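Local coordinates for glucose-6-phosphate isomerase like protein (Thermus thermophilus, PDB 1WIW), which probably interconverts aldose and ketose phosphates as a glucose-6-phosphate and mannose-6-phosphate isomerase of the PGI/PMI family, at residues B[49-53]-B[172-178]. Residues are numbered along the deposited sequence; the frame is centred on the assembly and turned at random.
Sequences FAALL and FRPLEGA
Phe49 and Ala178 form the closest pair of CA atoms between two helical pieces, 6.7 Å apart. The axes of helix segments 49-53 and 174-178 run nearly antiparallel, at 161° and 10.8 Å, a spacing that side chains must bridge, and no hydrogen bond joins the two segments. Phe49 does most of the bridging. With its CG anti to the backbone N (chi1 -173°), the ring reaches across to residues 174-178. Ala178 CB sits squarely over one face, 3.6 Å from the ring centroid and only 3° off the normal, a CH-pi contact. The far end of the same ring meets Pro174 and Leu175: Phe49 CE1 lies 3.5 Å from Pro174 O, and Phe49 CZ is 3.8 Å from Leu175 CD1. Phe172, earlier in the same segment, extends the apolar seam to Leu53, whose CD1 methyl lies 3.7 Å from Phe172 CE1. Phe49 CE1 approaches the edge of the Phe172 ring, while Pro174 CD covers one face of that ring from within its own segment. Were Phe49 an alanine, the Ala178 methyl would probably lose its aromatic cover and a gap would open beside Leu175 CD1 and the edge of Phe172. Glu176 points away from the other helix, and its OE1 takes a salt bridge from Arg173 NE, 2.7 Å. Helix 251-272 backs the seam, its Val255 touching both Leu53 and Phe172. One aromatic side chain can thus link helices whose backbones stand well apart. This apolar packing joins two SIS-type units: the helix following strand 39-45 in the N-terminal parallel sheet meets the one following strand 164-168 in the C-terminal sheet, an interdomain contact of the double-SIS architecture of the phosphoglucose isomerase family.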
loop_
_atom_site.group_PDB
_atom_site.type_symbol
_atom_site.label_atom_id
_atom_site.label_comp_id
_atom_site.label_asym_id
_atom_site.label_seq_id
_atom_site.Cartn_x
_atom_site.Cartn_y
_atom_site.Cartn_z
ATOM N N PHE B 49 -7.052 -6.079 -7.528
ATOM C CA PHE B 49 -6.396 -5.184 -8.477
ATOM C C PHE B 49 -7.290 -4.925 -9.690
ATOM O O PHE B 49 -7.449 -3.782 -10.126
ATOM C CB PHE B 49 -5.062 -5.796 -8.915
ATOM C CG PHE B 49 -4.212 -4.887 -9.760
ATOM C CD1 PHE B 49 -3.881 -3.608 -9.319
ATOM C CD2 PHE B 49 -3.714 -5.324 -10.983
ATOM C CE1 PHE B 49 -3.065 -2.779 -10.087
ATOM C CE2 PHE B 49 -2.899 -4.506 -11.761
ATOM C CZ PHE B 49 -2.573 -3.230 -11.312
ATOM N N ALA B 50 -7.880 -5.992 -10.222
ATOM C CA ALA B 50 -8.748 -5.894 -11.392
ATOM C C ALA B 50 -9.975 -5.034 -11.103
ATOM O O ALA B 50 -10.404 -4.238 -11.942
ATOM C CB ALA B 50 -9.176 -7.298 -11.837
ATOM N N ALA B 51 -10.543 -5.198 -9.913
ATOM C CA ALA B 51 -11.714 -4.419 -9.523
ATOM C C ALA B 51 -11.362 -2.931 -9.554
ATOM O O ALA B 51 -12.123 -2.114 -10.069
ATOM C CB ALA B 51 -12.173 -4.822 -8.125
ATOM N N LEU B 52 -10.202 -2.586 -9.011
ATOM C CA LEU B 52 -9.765 -1.193 -8.986
ATOM C C LEU B 52 -9.462 -0.658 -10.382
ATOM O O LEU B 52 -9.827 0.470 -10.711
ATOM C CB LEU B 52 -8.535 -1.038 -8.081
ATOM C CG LEU B 52 -8.810 -0.971 -6.570
ATOM C CD1 LEU B 52 -9.572 0.310 -6.258
ATOM C CD2 LEU B 52 -9.606 -2.184 -6.107
ATOM N N LEU B 53 -8.799 -1.470 -11.200
ATOM C CA LEU B 53 -8.454 -1.081 -12.568
ATOM C C LEU B 53 -9.672 -0.752 -13.410
ATOM O O LEU B 53 -9.626 0.142 -14.249
ATOM C CB LEU B 53 -7.683 -2.197 -13.277
ATOM C CG LEU B 53 -6.163 -2.126 -13.261
ATOM C CD1 LEU B 53 -5.688 -0.820 -13.899
ATOM C CD2 LEU B 53 -5.697 -2.229 -11.833
ATOM N N PHE B 172 -0.454 4.933 -11.899
ATOM C CA PHE B 172 -1.504 4.251 -11.152
ATOM C C PHE B 172 -0.826 3.611 -9.945
ATOM O O PHE B 172 -0.202 2.550 -10.061
ATOM C CB PHE B 172 -2.165 3.181 -12.020
ATOM C CG PHE B 172 -3.424 2.620 -11.432
ATOM C CD1 PHE B 172 -3.539 1.264 -11.173
ATOM C CD2 PHE B 172 -4.504 3.450 -11.149
ATOM C CE1 PHE B 172 -4.712 0.736 -10.645
ATOM C CE2 PHE B 172 -5.682 2.933 -10.620
ATOM C CZ PHE B 172 -5.784 1.569 -10.367
ATOM N N ARG B 173 -0.947 4.264 -8.791
ATOM C CA ARG B 173 -0.303 3.795 -7.570
ATOM C C ARG B 173 -0.600 2.352 -7.163
ATOM O O ARG B 173 0.288 1.658 -6.666
ATOM C CB ARG B 173 -0.618 4.750 -6.411
ATOM C CG ARG B 173 -0.074 6.173 -6.604
ATOM C CD ARG B 173 1.442 6.191 -6.799
ATOM N NE ARG B 173 2.139 5.534 -5.697
ATOM C CZ ARG B 173 2.367 6.085 -4.509
ATOM N NH1 ARG B 173 3.001 5.391 -3.570
ATOM N NH2 ARG B 173 1.987 7.337 -4.266
ATOM N N PRO B 174 -1.842 1.877 -7.361
ATOM C CA PRO B 174 -2.123 0.489 -6.970
ATOM C C PRO B 174 -1.295 -0.559 -7.719
ATOM O O PRO B 174 -1.233 -1.717 -7.301
ATOM C CB PRO B 174 -3.620 0.354 -7.231
ATOM C CG PRO B 174 -4.129 1.736 -6.941
ATOM C CD PRO B 174 -3.096 2.600 -7.643
ATOM N N LEU B 175 -0.657 -0.163 -8.821
ATOM C CA LEU B 175 0.162 -1.104 -9.581
ATOM C C LEU B 175 1.334 -1.605 -8.729
ATOM O O LEU B 175 1.698 -2.781 -8.796
ATOM C CB LEU B 175 0.700 -0.455 -10.864
ATOM C CG LEU B 175 1.729 -1.285 -11.658
ATOM C CD1 LEU B 175 1.118 -2.621 -12.079
ATOM C CD2 LEU B 175 2.195 -0.501 -12.885
ATOM N N GLU B 176 1.915 -0.712 -7.929
ATOM C CA GLU B 176 3.049 -1.056 -7.062
ATOM C C GLU B 176 2.729 -2.268 -6.193
ATOM O O GLU B 176 3.519 -3.211 -6.097
ATOM C CB GLU B 176 3.399 0.132 -6.159
ATOM C CG GLU B 176 3.796 1.376 -6.927
ATOM C CD GLU B 176 3.645 2.646 -6.114
ATOM O OE1 GLU B 176 3.916 3.726 -6.667
ATOM O OE2 GLU B 176 3.252 2.568 -4.931
ATOM N N GLY B 177 1.564 -2.224 -5.554
ATOM C CA GLY B 177 1.137 -3.316 -4.701
ATOM C C GLY B 177 0.973 -4.608 -5.479
ATOM O O GLY B 177 1.352 -5.672 -4.999
ATOM N N ALA B 178 0.416 -4.520 -6.682
ATOM C CA ALA B 178 0.217 -5.710 -7.501
ATOM C C ALA B 178 1.557 -6.319 -7.921
ATOM O O ALA B 178 1.695 -7.544 -7.989
ATOM C CB ALA B 178 -0.615 -5.363 -8.740
#